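Local coordinates for mevalonate 3-kinase (Thermoplasma acidophilum, PDB 4RKS), which phosphorylates (R)-mevalonate with ATP to give mevalonate 3-phosphate, a step of the alternative mevalonate route to isoprenoids in extreme acidophiles, at residues K183-E188 against E236-N241; S191-V196 against D242-F247; R95-Y100 against K111-S116; R23-T28 against L139-D144. One frame throughout, in Å; residues are numbered along the deposited sequence.

Contact 1: K183-E188 against E236-N241; sequences KILDPE and EYAKTN
The end of strand 179-185 meets the C-terminal end of helix 220-238, the backbones coming nearest where Leu185 CA and Ala238 CA lie 6.7 Å apart. Ala238 turns its methyl toward the strand, and two neighbouring side chains close on it. Ile184 touches with its short branch, CG2 being 3.5 Å from Ala238 CB; chi1 of -60° leaves CG2 anti to the backbone N, where it meets the methyl. Leu185 adds its branch point, CG lying 3.9 Å from Ala238 CB, while its CD2 reaches past to Asn241 OD1 at 3.5 Å, a van der Waals contact. Alanine suits the place because its single methyl lets the strand come close, whereas the longer leucine also reaches Ile243 and Ile246 of the following helix. Both strand residues belong to a classic beta bulge opposite Leu169, which probably helps bring consecutive side chains to the same methyl. Asn241 occupies the C-prime position with positive phi, a conformation that asparagine tolerates well; its backbone N bonds to Ala238 O at 3.1 Å, and Asp242 N bonds to Tyr237 O. The arrangement is thus a Schellman motif at a helix end, packed against a bulged strand at the protein surface.

Contact 2: S191-V196 against D242-F247; sequences SGYSIV and DIKGIF
Tyr193, at the start of strand 193-199, lays its ring against the first turn of helix 243-262, and Ile243 covers one face of it. The methyl CG2 of Ile243 sits 3.8 Å from the ring centroid and only 7° from the ring normal, a clear CH-pi contact. CB joins in, 3.7 Å from Tyr193 CE1, so the branch at CB sets both CB and CG2 against the ring. This pose follows from chi1 of -56°, which puts CG2 anti to the backbone N of Ile243 and over the ring centre, while CG1 stays beside the ring near CE1.

Lys244 approaches the same tyrosine at its edge, near the ring plane, with the two side chains crossing at about a right angle. Its chain is extended as far as CE and then bends at chi4 (67°), bringing NZ to donate a hydrogen bond to Tyr193 OH at 3.2 Å. The ammonium group is shared: it also forms a salt bridge with Glu304 and a cation-pi contact with Trp288, which together should fix its position. Farther along, Ile195 CD1 meets Phe247 CZ obliquely at 4.3 Å, carrying the apolar contact into the buried interior.

The helix start is held by Asp242, whose OD1 accepts from Gly245 N at 3.0 Å from above the carboxylate plane; glycine has no side chain to obstruct that carboxylate. This N-capped helix packs on strand 193-199, which pairs with strands 298-304 and 321-327, consistent with the alpha/beta layering of GHMP kinases.

Contact 3: R95-Y100 against K111-S116; sequences RVLDRY and KTVSYS
Leu97 reaches from helix 92-99 to strand 113-120 and touches two residues of the strand with one methyl, CD1. That carbon lies 3.9 Å from Val113 CG2 and 4.3 Å from Tyr115 CB. Both partners direct their CB toward the helix because they are two positions apart in the strand, while Ser114 between them points the other way. The leucine chain is well suited to such a span, since its terminal methyls stand far enough from the helix to bridge the layers. Tyr115 contributes only the base of its side chain here: CG is anti to the backbone N (chi1 165°), which leads the ring away from Leu97 toward Ile134.

A water molecule joins the backbones beside this apolar patch, donating to Leu97 O and to Lys111 O, each at 2.8 Å. It ties the last turn of the helix to the residues just ahead of the strand.

Around the first shell, Phe104 and Phe108 of helix 101-108 and Ile71 of the neighbouring strand pack on Val113. On the opposite side of the strand, Ser114 OG is hydrogen-bonded to Asp74 OD2 and His78 N, a small hydroxyl serving a buried polar place. The helix thus packs against the strand that carries Tyr115 and Ser116 of the ATP-binding site of this GHMP kinase.

Contact 4: R23-T28 against L139-D144; sequences RSIGST and LGLKPD
Lys142 NZ forms a 2.8 Å salt bridge with Asp144 OD1 just beyond Leu141, the residue that Ile25 of strand 24-34 meets at the end of helix 128-141. The carboxylate oxygen is approached on its syn side, 16° out of plane; the bridge spans Pro143, linking residues two apart. The contact itself is apolar. Ile25 CD1 packs 4.0 Å from Leu141 CD2, and the second branch, CG2, lies 4.1 Å from Leu141 CD1; the two side chains lie alongside one another, pointing opposite ways. With CG1 anti to the backbone N (chi1 -172°), the long arm of the isoleucine extends toward the helix, and CD1 also comes within 4.0 Å of Gly140 C. Glycine suits that position because its backbone can be approached directly, with no side chain in between. Leu141 in turn packs on Val103, Phe104 and Ala107 of helix 101-108, and Ser27 OG hydrogen-bonds to Ser133 O earlier on helix 128-141. Since the side-chain contacts between the two segments are between apolar carbons, dispersion and burial of apolar surface hold them together, while the Lys142-Asp144 salt bridge lies in the following turn.

How the contacts relate
The four contacts form two pairs. Contacts 3 and 4, with centres 12 Å apart, pack around strands 24-34 and 113-120 and helix 128-141; contact 3 is nested within the chain loop closed by contact 4, and strand 113-120 leads on to helix 128-141. Contacts 1 and 2 come later, cross along the chain, and have centres about 11 Å apart. They share consecutive strands and consecutive helices, and touch directly through Tyr237 with Ile246 and Leu185 with Ile243. Contacts 2 and 3, about 38 Å apart between centres, occupy opposite sides of the chain's centre. Contact 3 holds ATP-site residues and contact 4 packs nearby, whereas the other pair joins helices of the C-terminal domain to their strands.

Contact 1: K183-E188 against E236-N241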
loop_
_atom_site.group_PDB
_atom_site.type_symbol
_atom_site.label_atom_id
_atom_site.label_comp_id
_atom_site.label_asym_id
_atom_site.label_seq_id
_atom_site.Cartn_x
_atom_site.Cartn_y
_atom_site.Cartn_z
ATOM N N LYS A 183 9.598 -8.586 -5.939
ATOM C CA LYS A 183 9.580 -9.100 -4.571
ATOM C C LYS A 183 10.996 -9.205 -4.039
ATOM O O LYS A 183 11.837 -9.852 -4.654
ATOM C CB LYS A 183 8.906 -10.469 -4.514
ATOM C CG LYS A 183 7.426 -10.424 -4.791
ATOM C CD LYS A 183 6.966 -11.653 -5.566
ATOM C CE LYS A 183 7.007 -12.895 -4.702
ATOM N NZ LYS A 183 6.353 -14.047 -5.380
ATOM N N ILE A 184 11.243 -8.594 -2.883
ATOM C CA ILE A 184 12.597 -8.485 -2.342
ATOM C C ILE A 184 12.816 -9.388 -1.129
ATOM O O ILE A 184 13.873 -10.007 -0.992
ATOM C CB ILE A 184 12.905 -7.009 -1.959
ATOM C CG1 ILE A 184 12.787 -6.105 -3.189
ATOM C CG2 ILE A 184 14.268 -6.883 -1.380
ATOM C CD1 ILE A 184 13.770 -6.442 -4.303
ATOM N N LEU A 185 11.810 -9.462 -0.255
ATOM C CA LEU A 185 11.809 -10.379 0.884
ATOM C C LEU A 185 10.390 -10.906 1.136
ATOM O O LEU A 185 9.397 -10.179 0.947
ATOM C CB LEU A 185 12.338 -9.698 2.156
ATOM C CG LEU A 185 13.831 -9.390 2.327
ATOM C CD1 LEU A 185 14.032 -8.563 3.615
ATOM C CD2 LEU A 185 14.667 -10.680 2.366
ATOM N N ASP A 186 10.306 -12.166 1.548
ATOM C CA ASP A 186 9.044 -12.799 1.943
ATOM C C ASP A 186 8.575 -12.252 3.297
ATOM O O ASP A 186 9.388 -11.778 4.089
ATOM C CB ASP A 186 9.211 -14.329 2.044
ATOM C CG ASP A 186 9.578 -14.985 0.713
ATOM O OD1 ASP A 186 9.183 -14.463 -0.355
ATOM O OD2 ASP A 186 10.243 -16.049 0.741
ATOM N N PRO A 187 7.269 -12.346 3.580
ATOM C CA PRO A 187 6.754 -12.022 4.919
ATOM C C PRO A 187 7.478 -12.800 6.030
ATOM O O PRO A 187 7.649 -12.269 7.124
ATOM C CB PRO A 187 5.264 -12.417 4.843
ATOM C CG PRO A 187 5.048 -13.036 3.475
ATOM C CD PRO A 187 6.196 -12.652 2.613
ATOM N N GLU A 188 7.929 -14.018 5.739
ATOM C CA GLU A 188 8.669 -14.834 6.714
ATOM C C GLU A 188 9.976 -14.187 7.190
ATOM O O GLU A 188 10.424 -14.447 8.304
ATOM C CB GLU A 188 8.975 -16.214 6.128
ATOM C CG GLU A 188 7.761 -17.131 6.001
ATOM C CD GLU A 188 6.786 -16.709 4.905
ATOM O OE1 GLU A 188 7.183 -15.972 3.975
ATOM O OE2 GLU A 188 5.609 -17.124 4.979
ATOM N N GLU A 236 20.162 -4.432 -1.254
ATOM C CA GLU A 236 21.414 -4.894 -0.648
ATOM C C GLU A 236 21.245 -5.417 0.779
ATOM O O GLU A 236 21.780 -6.472 1.136
ATOM C CB GLU A 236 22.434 -3.758 -0.642
ATOM C CG GLU A 236 22.852 -3.289 -2.030
ATOM C CD GLU A 236 23.627 -4.347 -2.799
ATOM O OE1 GLU A 236 24.510 -5.005 -2.200
ATOM O OE2 GLU A 236 23.341 -4.526 -4.003
ATOM N N TYR A 237 20.529 -4.670 1.612
ATOM C CA TYR A 237 20.247 -5.139 2.968
ATOM C C TYR A 237 19.561 -6.507 2.943
ATOM O O TYR A 237 19.781 -7.345 3.821
ATOM C CB TYR A 237 19.361 -4.140 3.715
ATOM C CG TYR A 237 20.070 -2.906 4.206
ATOM C CD1 TYR A 237 21.301 -2.991 4.844
ATOM C CD2 TYR A 237 19.498 -1.646 4.050
ATOM C CE1 TYR A 237 21.952 -1.847 5.307
ATOM C CE2 TYR A 237 20.142 -0.495 4.507
ATOM C CZ TYR A 237 21.365 -0.606 5.136
ATOM O OH TYR A 237 22.006 0.530 5.589
ATOM N N ALA A 238 18.733 -6.724 1.926
ATOM C CA ALA A 238 17.969 -7.963 1.821
ATOM C C ALA A 238 18.891 -9.165 1.676
ATOM O O ALA A 238 18.577 -10.249 2.156
ATOM C CB ALA A 238 16.977 -7.891 0.643
ATOM N N LYS A 239 20.034 -8.969 1.033
ATOM C CA LYS A 239 21.017 -10.047 0.865
ATOM C C LYS A 239 21.432 -10.715 2.172
ATOM O O LYS A 239 21.799 -11.883 2.183
ATOM C CB LYS A 239 22.267 -9.524 0.161
ATOM C CG LYS A 239 22.062 -9.220 -1.314
ATOM C CD LYS A 239 23.341 -8.643 -1.896
ATOM C CE LYS A 239 23.190 -8.205 -3.339
ATOM N NZ LYS A 239 24.484 -7.658 -3.841
ATOM N N THR A 240 21.389 -9.979 3.274
ATOM C CA THR A 240 21.740 -10.564 4.568
ATOM C C THR A 240 20.607 -10.464 5.589
ATOM O O THR A 240 20.845 -10.544 6.797
ATOM C CB THR A 240 22.990 -9.889 5.166
ATOM O OG1 THR A 240 22.700 -8.514 5.442
ATOM C CG2 THR A 240 24.169 -9.966 4.198
ATOM N N ASN A 241 19.384 -10.281 5.099
ATOM C CA ASN A 241 18.206 -10.143 5.952
ATOM C C ASN A 241 18.390 -9.075 7.021
ATOM O O ASN A 241 17.989 -9.272 8.169
ATOM C CB ASN A 241 17.859 -11.484 6.613
ATOM C CG ASN A 241 17.483 -12.552 5.605
ATOM O OD1 ASN A 241 16.638 -12.329 4.744
ATOM N ND2 ASN A 241 18.119 -13.720 5.702
#

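Contact 2: S191-V196 against D242-F247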
loop_
_atom_site.group_PDB
_atom_site.type_symbol
_atom_site.label_atom_id
_atom_site.label_comp_id
_atom_site.label_asym_id
_atom_site.label_seq_id
_atom_site.Cartn_x
_atom_site.Cartn_y
_atom_site.Cartn_z
ATOM N N SER A 191 9.428 -12.304 10.533
ATOM C CA SER A 191 8.690 -13.007 11.579
ATOM C C SER A 191 9.143 -12.585 12.988
ATOM O O SER A 191 8.392 -12.717 13.957
ATOM C CB SER A 191 8.837 -14.519 11.407
ATOM O OG SER A 191 10.201 -14.894 11.417
ATOM N N GLY A 192 10.363 -12.069 13.099
ATOM C CA GLY A 192 10.862 -11.603 14.380
ATOM C C GLY A 192 10.523 -10.144 14.629
ATOM O O GLY A 192 11.005 -9.541 15.587
ATOM N N TYR A 193 9.693 -9.562 13.768
ATOM C CA TYR A 193 9.402 -8.133 13.874
ATOM C C TYR A 193 7.915 -7.870 13.865
ATOM O O TYR A 193 7.134 -8.650 13.313
ATOM C CB TYR A 193 10.093 -7.361 12.741
ATOM C CG TYR A 193 11.589 -7.400 12.887
ATOM C CD1 TYR A 193 12.316 -8.499 12.444
ATOM C CD2 TYR A 193 12.276 -6.355 13.498
ATOM C CE1 TYR A 193 13.690 -8.556 12.597
ATOM C CE2 TYR A 193 13.656 -6.401 13.654
ATOM C CZ TYR A 193 14.353 -7.508 13.199
ATOM O OH TYR A 193 15.716 -7.578 13.340
ATOM N N SER A 194 7.522 -6.780 14.508
ATOM C CA SER A 194 6.139 -6.340 14.469
ATOM C C SER A 194 6.116 -4.857 14.194
ATOM O O SER A 194 7.126 -4.178 14.327
ATOM C CB SER A 194 5.407 -6.643 15.788
ATOM O OG SER A 194 5.574 -7.996 16.179
ATOM N N ILE A 195 4.947 -4.354 13.820
ATOM C CA ILE A 195 4.762 -2.922 13.682
ATOM C C ILE A 195 3.621 -2.476 14.579
ATOM O O ILE A 195 2.498 -2.986 14.474
ATOM C CB ILE A 195 4.484 -2.529 12.215
ATOM C CG1 ILE A 195 5.752 -2.736 11.377
ATOM C CG2 ILE A 195 4.023 -1.073 12.117
ATOM C CD1 ILE A 195 5.561 -2.522 9.888
ATOM N N VAL A 196 3.899 -1.551 15.490
ATOM C CA VAL A 196 2.809 -0.954 16.253
ATOM C C VAL A 196 2.351 0.339 15.573
ATOM O O VAL A 196 3.111 1.298 15.452
ATOM C CB VAL A 196 3.204 -0.669 17.720
ATOM C CG1 VAL A 196 1.993 -0.120 18.496
ATOM C CG2 VAL A 196 3.722 -1.933 18.370
ATOM N N ASP A 242 18.997 -7.948 6.647
ATOM C CA ASP A 242 19.231 -6.867 7.602
ATOM C C ASP A 242 17.959 -6.060 7.770
ATOM O O ASP A 242 17.836 -4.961 7.217
ATOM C CB ASP A 242 20.382 -5.958 7.152
ATOM C CG ASP A 242 20.796 -4.963 8.233
ATOM O OD1 ASP A 242 20.136 -4.925 9.301
ATOM O OD2 ASP A 242 21.771 -4.218 8.010
ATOM N N ILE A 243 17.017 -6.605 8.531
ATOM C CA ILE A 243 15.711 -5.980 8.671
ATOM C C ILE A 243 15.820 -4.629 9.387
ATOM O O ILE A 243 15.148 -3.678 9.007
ATOM C CB ILE A 243 14.731 -6.883 9.430
ATOM C CG1 ILE A 243 14.622 -8.254 8.748
ATOM C CG2 ILE A 243 13.371 -6.222 9.495
ATOM C CD1 ILE A 243 14.131 -8.189 7.314
ATOM N N LYS A 244 16.667 -4.544 10.415
ATOM C CA LYS A 244 16.866 -3.270 11.100
ATOM C C LYS A 244 17.388 -2.183 10.162
ATOM O O LYS A 244 16.958 -1.033 10.239
ATOM C CB LYS A 244 17.808 -3.436 12.293
ATOM C CG LYS A 244 17.144 -4.093 13.499
ATOM C CD LYS A 244 18.071 -4.047 14.717
ATOM C CE LYS A 244 17.411 -4.627 15.945
ATOM N NZ LYS A 244 17.185 -6.087 15.799
ATOM N N GLY A 245 18.286 -2.544 9.256
ATOM C CA GLY A 245 18.828 -1.575 8.319
ATOM C C GLY A 245 17.746 -1.044 7.399
ATOM O O GLY A 245 17.674 0.151 7.109
ATOM N N ILE A 246 16.886 -1.940 6.945
ATOM C CA ILE A 246 15.803 -1.557 6.058
ATOM C C ILE A 246 14.878 -0.564 6.762
ATOM O O ILE A 246 14.515 0.462 6.182
ATOM C CB ILE A 246 15.036 -2.814 5.562
ATOM C CG1 ILE A 246 15.899 -3.569 4.538
ATOM C CG2 ILE A 246 13.713 -2.448 4.909
ATOM C CD1 ILE A 246 15.440 -5.024 4.293
ATOM N N PHE A 247 14.535 -0.831 8.022
ATOM C CA PHE A 247 13.587 0.046 8.714
ATOM C C PHE A 247 14.246 1.346 9.162
ATOM O O PHE A 247 13.630 2.411 9.060
ATOM C CB PHE A 247 12.948 -0.654 9.906
ATOM C CG PHE A 247 11.804 -1.572 9.533
ATOM C CD1 PHE A 247 10.670 -1.067 8.922
ATOM C CD2 PHE A 247 11.857 -2.933 9.822
ATOM C CE1 PHE A 247 9.613 -1.899 8.589
ATOM C CE2 PHE A 247 10.788 -3.778 9.485
ATOM C CZ PHE A 247 9.674 -3.252 8.872
#

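Contact 3: R95-Y100 against K111-S116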
loop_
_atom_site.group_PDB
_atom_site.type_symbol
_atom_site.label_atom_id
_atom_site.label_comp_id
_atom_site.label_asym_id
_atom_site.label_seq_id
_atom_site.Cartn_x
_atom_site.Cartn_y
_atom_site.Cartn_z
ATOM N N ARG A 95 -12.586 0.749 -16.289
ATOM C CA ARG A 95 -11.488 0.639 -17.261
ATOM C C ARG A 95 -10.805 -0.719 -17.213
ATOM O O ARG A 95 -10.566 -1.340 -18.255
ATOM C CB ARG A 95 -10.428 1.715 -17.029
ATOM C CG ARG A 95 -10.467 2.841 -18.033
ATOM C CD ARG A 95 -9.349 3.835 -17.779
ATOM N NE ARG A 95 -9.657 5.139 -18.356
ATOM C CZ ARG A 95 -10.386 6.066 -17.745
ATOM N NH1 ARG A 95 -10.620 7.228 -18.337
ATOM N NH2 ARG A 95 -10.878 5.830 -16.537
ATOM N N VAL A 96 -10.473 -1.158 -15.999
ATOM C CA VAL A 96 -9.823 -2.453 -15.777
ATOM C C VAL A 96 -10.734 -3.588 -16.199
ATOM O O VAL A 96 -10.313 -4.535 -16.875
ATOM C CB VAL A 96 -9.437 -2.654 -14.298
ATOM C CG1 VAL A 96 -8.888 -4.052 -14.081
ATOM C CG2 VAL A 96 -8.442 -1.599 -13.854
ATOM N N LEU A 97 -11.989 -3.514 -15.782
ATOM C CA LEU A 97 -12.919 -4.567 -16.130
ATOM C C LEU A 97 -13.069 -4.683 -17.656
ATOM O O LEU A 97 -13.109 -5.792 -18.179
ATOM C CB LEU A 97 -14.266 -4.333 -15.454
ATOM C CG LEU A 97 -14.163 -4.294 -13.913
ATOM C CD1 LEU A 97 -15.539 -4.241 -13.301
ATOM C CD2 LEU A 97 -13.365 -5.485 -13.375
ATOM N N ASP A 98 -13.127 -3.554 -18.366
ATOM C CA ASP A 98 -13.273 -3.592 -19.827
ATOM C C ASP A 98 -12.046 -4.189 -20.512
ATOM O O ASP A 98 -12.182 -4.962 -21.470
ATOM C CB ASP A 98 -13.536 -2.192 -20.403
ATOM C CG ASP A 98 -14.900 -1.646 -20.021
ATOM O OD1 ASP A 98 -15.810 -2.452 -19.729
ATOM O OD2 ASP A 98 -15.062 -0.404 -20.020
ATOM N N ARG A 99 -10.858 -3.828 -20.029
ATOM C CA ARG A 99 -9.603 -4.336 -20.601
ATOM C C ARG A 99 -9.516 -5.868 -20.586
ATOM O O ARG A 99 -8.940 -6.468 -21.495
ATOM C CB ARG A 99 -8.408 -3.725 -19.862
ATOM C CG ARG A 99 -7.056 -4.395 -20.113
ATOM C CD ARG A 99 -6.590 -4.295 -21.567
ATOM N NE ARG A 99 -5.214 -4.772 -21.734
ATOM C CZ ARG A 99 -4.872 -6.027 -22.029
ATOM N NH1 ARG A 99 -3.592 -6.350 -22.157
ATOM N NH2 ARG A 99 -5.799 -6.962 -22.202
ATOM N N TYR A 100 -10.100 -6.504 -19.573
ATOM C CA TYR A 100 -10.036 -7.962 -19.463
ATOM C C TYR A 100 -11.382 -8.611 -19.777
ATOM O O TYR A 100 -11.733 -9.652 -19.215
ATOM C CB TYR A 100 -9.534 -8.364 -18.058
ATOM C CG TYR A 100 -8.078 -7.966 -17.904
ATOM C CD1 TYR A 100 -7.065 -8.816 -18.334
ATOM C CD2 TYR A 100 -7.723 -6.710 -17.408
ATOM C CE1 TYR A 100 -5.742 -8.454 -18.234
ATOM C CE2 TYR A 100 -6.397 -6.337 -17.303
ATOM C CZ TYR A 100 -5.409 -7.218 -17.718
ATOM O OH TYR A 100 -4.083 -6.873 -17.623
ATOM N N LYS A 111 -19.274 -10.412 -21.109
ATOM C CA LYS A 111 -18.325 -9.342 -20.821
ATOM C C LYS A 111 -18.826 -8.409 -19.724
ATOM O O LYS A 111 -18.060 -7.600 -19.213
ATOM C CB LYS A 111 -18.044 -8.500 -22.067
ATOM C CG LYS A 111 -17.414 -9.238 -23.225
ATOM C CD LYS A 111 -17.289 -8.314 -24.435
ATOM C CE LYS A 111 -16.620 -9.013 -25.610
ATOM N NZ LYS A 111 -16.466 -8.103 -26.790
ATOM N N THR A 112 -20.111 -8.483 -19.385
ATOM C CA THR A 112 -20.665 -7.538 -18.412
ATOM C C THR A 112 -20.491 -8.057 -16.977
ATOM O O THR A 112 -21.114 -9.041 -16.599
ATOM C CB THR A 112 -22.152 -7.256 -18.676
ATOM O OG1 THR A 112 -22.309 -6.744 -19.998
ATOM C CG2 THR A 112 -22.680 -6.219 -17.694
ATOM N N VAL A 113 -19.630 -7.410 -16.191
ATOM C CA VAL A 113 -19.414 -7.857 -14.808
ATOM C C VAL A 113 -19.530 -6.705 -13.818
ATOM O O VAL A 113 -19.341 -5.543 -14.180
ATOM C CB VAL A 113 -18.031 -8.534 -14.599
ATOM C CG1 VAL A 113 -17.922 -9.812 -15.414
ATOM C CG2 VAL A 113 -16.864 -7.556 -14.904
ATOM N N SER A 114 -19.851 -7.038 -12.572
ATOM C CA SER A 114 -19.937 -6.041 -11.511
ATOM C C SER A 114 -18.865 -6.308 -10.442
ATOM O O SER A 114 -18.330 -7.410 -10.344
ATOM C CB SER A 114 -21.342 -6.029 -10.882
ATOM O OG SER A 114 -22.281 -5.384 -11.725
ATOM N N TYR A 115 -18.552 -5.277 -9.664
ATOM C CA TYR A 115 -17.487 -5.331 -8.661
ATOM C C TYR A 115 -18.047 -4.925 -7.301
ATOM O O TYR A 115 -18.653 -3.876 -7.168
ATOM C CB TYR A 115 -16.322 -4.408 -9.072
ATOM C CG TYR A 115 -15.291 -4.065 -7.991
ATOM C CD1 TYR A 115 -14.534 -5.047 -7.358
ATOM C CD2 TYR A 115 -15.058 -2.742 -7.640
ATOM C CE1 TYR A 115 -13.587 -4.707 -6.386
ATOM C CE2 TYR A 115 -14.117 -2.399 -6.686
ATOM C CZ TYR A 115 -13.389 -3.374 -6.061
ATOM O OH TYR A 115 -12.464 -2.997 -5.118
ATOM N N SER A 116 -17.824 -5.762 -6.301
ATOM C CA SER A 116 -18.283 -5.495 -4.951
ATOM C C SER A 116 -17.102 -5.654 -3.996
ATOM O O SER A 116 -16.411 -6.685 -3.983
ATOM C CB SER A 116 -19.436 -6.424 -4.559
ATOM O OG SER A 116 -19.849 -6.179 -3.222
HETATM O O HOH W 1 -15.585 -6.238 -19.377
#

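Contact 4: R23-T28 against L139-D144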
loop_
_atom_site.group_PDB
_atom_site.type_symbol
_atom_site.label_atom_id
_atom_site.label_comp_id
_atom_site.label_asym_id
_atom_site.label_seq_id
_atom_site.Cartn_x
_atom_site.Cartn_y
_atom_site.Cartn_z
ATOM N N ARG A 23 -20.334 -18.058 -12.322
ATOM C CA ARG A 23 -21.113 -16.837 -12.095
ATOM C C ARG A 23 -20.328 -15.742 -11.372
ATOM O O ARG A 23 -20.593 -14.567 -11.568
ATOM C CB ARG A 23 -22.375 -17.168 -11.305
ATOM C CG ARG A 23 -23.325 -18.061 -12.082
ATOM C CD ARG A 23 -24.257 -18.824 -11.154
ATOM N NE ARG A 23 -25.217 -19.622 -11.914
ATOM C CZ ARG A 23 -26.454 -19.231 -12.200
ATOM N NH1 ARG A 23 -26.897 -18.054 -11.776
ATOM N NH2 ARG A 23 -27.252 -20.023 -12.900
ATOM N N SER A 24 -19.353 -16.127 -10.547
ATOM C CA SER A 24 -18.611 -15.157 -9.758
ATOM C C SER A 24 -17.273 -15.688 -9.263
ATOM O O SER A 24 -17.034 -16.895 -9.240
ATOM C CB SER A 24 -19.435 -14.720 -8.551
ATOM O OG SER A 24 -19.409 -15.738 -7.563
ATOM N N ILE A 25 -16.404 -14.778 -8.849
ATOM C CA ILE A 25 -15.164 -15.172 -8.189
ATOM C C ILE A 25 -14.841 -14.163 -7.099
ATOM O O ILE A 25 -15.076 -12.972 -7.259
ATOM C CB ILE A 25 -13.969 -15.294 -9.181
ATOM C CG1 ILE A 25 -12.749 -15.898 -8.478
ATOM C CG2 ILE A 25 -13.622 -13.948 -9.812
ATOM C CD1 ILE A 25 -11.618 -16.291 -9.418
ATOM N N GLY A 26 -14.327 -14.652 -5.978
ATOM C CA GLY A 26 -13.916 -13.789 -4.894
ATOM C C GLY A 26 -12.412 -13.743 -4.717
ATOM O O GLY A 26 -11.693 -14.663 -5.122
ATOM N N SER A 27 -11.927 -12.673 -4.107
ATOM C CA SER A 27 -10.492 -12.538 -3.846
ATOM C C SER A 27 -10.261 -11.684 -2.610
ATOM O O SER A 27 -11.195 -11.078 -2.101
ATOM C CB SER A 27 -9.776 -11.936 -5.054
ATOM O OG SER A 27 -10.343 -10.685 -5.396
ATOM N N THR A 28 -9.013 -11.634 -2.144
ATOM C CA THR A 28 -8.633 -10.922 -0.917
ATOM C C THR A 28 -7.226 -10.319 -1.085
ATOM O O THR A 28 -6.341 -10.987 -1.584
ATOM C CB THR A 28 -8.644 -11.884 0.319
ATOM O OG1 THR A 28 -9.966 -12.397 0.523
ATOM C CG2 THR A 28 -8.157 -11.178 1.619
ATOM N N LEU A 139 -6.473 -12.873 -12.400
ATOM C CA LEU A 139 -5.488 -13.945 -12.465
ATOM C C LEU A 139 -6.089 -15.269 -12.045
ATOM O O LEU A 139 -5.687 -16.307 -12.534
ATOM C CB LEU A 139 -4.277 -13.609 -11.581
ATOM C CG LEU A 139 -3.413 -12.489 -12.165
ATOM C CD1 LEU A 139 -2.583 -11.805 -11.089
ATOM C CD2 LEU A 139 -2.518 -13.030 -13.272
ATOM N N GLY A 140 -7.040 -15.227 -11.117
ATOM C CA GLY A 140 -7.727 -16.426 -10.670
ATOM C C GLY A 140 -8.483 -17.078 -11.814
ATOM O O GLY A 140 -8.546 -18.303 -11.925
ATOM N N LEU A 141 -9.040 -16.251 -12.689
ATOM C CA LEU A 141 -9.786 -16.745 -13.842
ATOM C C LEU A 141 -8.863 -17.163 -14.992
ATOM O O LEU A 141 -9.157 -18.117 -15.699
ATOM C CB LEU A 141 -10.775 -15.675 -14.322
ATOM C CG LEU A 141 -11.906 -15.346 -13.352
ATOM C CD1 LEU A 141 -12.719 -14.126 -13.802
ATOM C CD2 LEU A 141 -12.804 -16.566 -13.182
ATOM N N LYS A 142 -7.741 -16.461 -15.164
ATOM C CA LYS A 142 -6.812 -16.774 -16.244
ATOM C C LYS A 142 -5.380 -16.782 -15.711
ATOM O O LYS A 142 -4.661 -15.786 -15.800
ATOM C CB LYS A 142 -6.953 -15.783 -17.393
ATOM C CG LYS A 142 -6.220 -16.237 -18.650
ATOM C CD LYS A 142 -6.289 -15.176 -19.724
ATOM C CE LYS A 142 -6.124 -15.793 -21.104
ATOM N NZ LYS A 142 -4.826 -16.510 -21.247
ATOM N N PRO A 143 -4.973 -17.915 -15.120
ATOM C CA PRO A 143 -3.735 -17.935 -14.321
ATOM C C PRO A 143 -2.438 -17.765 -15.123
ATOM O O PRO A 143 -1.405 -17.491 -14.510
ATOM C CB PRO A 143 -3.777 -19.308 -13.623
ATOM C CG PRO A 143 -4.896 -20.082 -14.284
ATOM C CD PRO A 143 -5.848 -19.068 -14.842
ATOM N N ASP A 144 -2.471 -17.882 -16.450
ATOM C CA ASP A 144 -1.228 -17.726 -17.186
ATOM C C ASP A 144 -1.016 -16.280 -17.634
ATOM O O ASP A 144 -0.062 -16.000 -18.342
ATOM C CB ASP A 144 -1.146 -18.698 -18.386
ATOM C CG ASP A 144 -2.329 -18.595 -19.336
ATOM O OD1 ASP A 144 -3.081 -17.599 -19.292
ATOM O OD2 ASP A 144 -2.491 -19.526 -20.158
#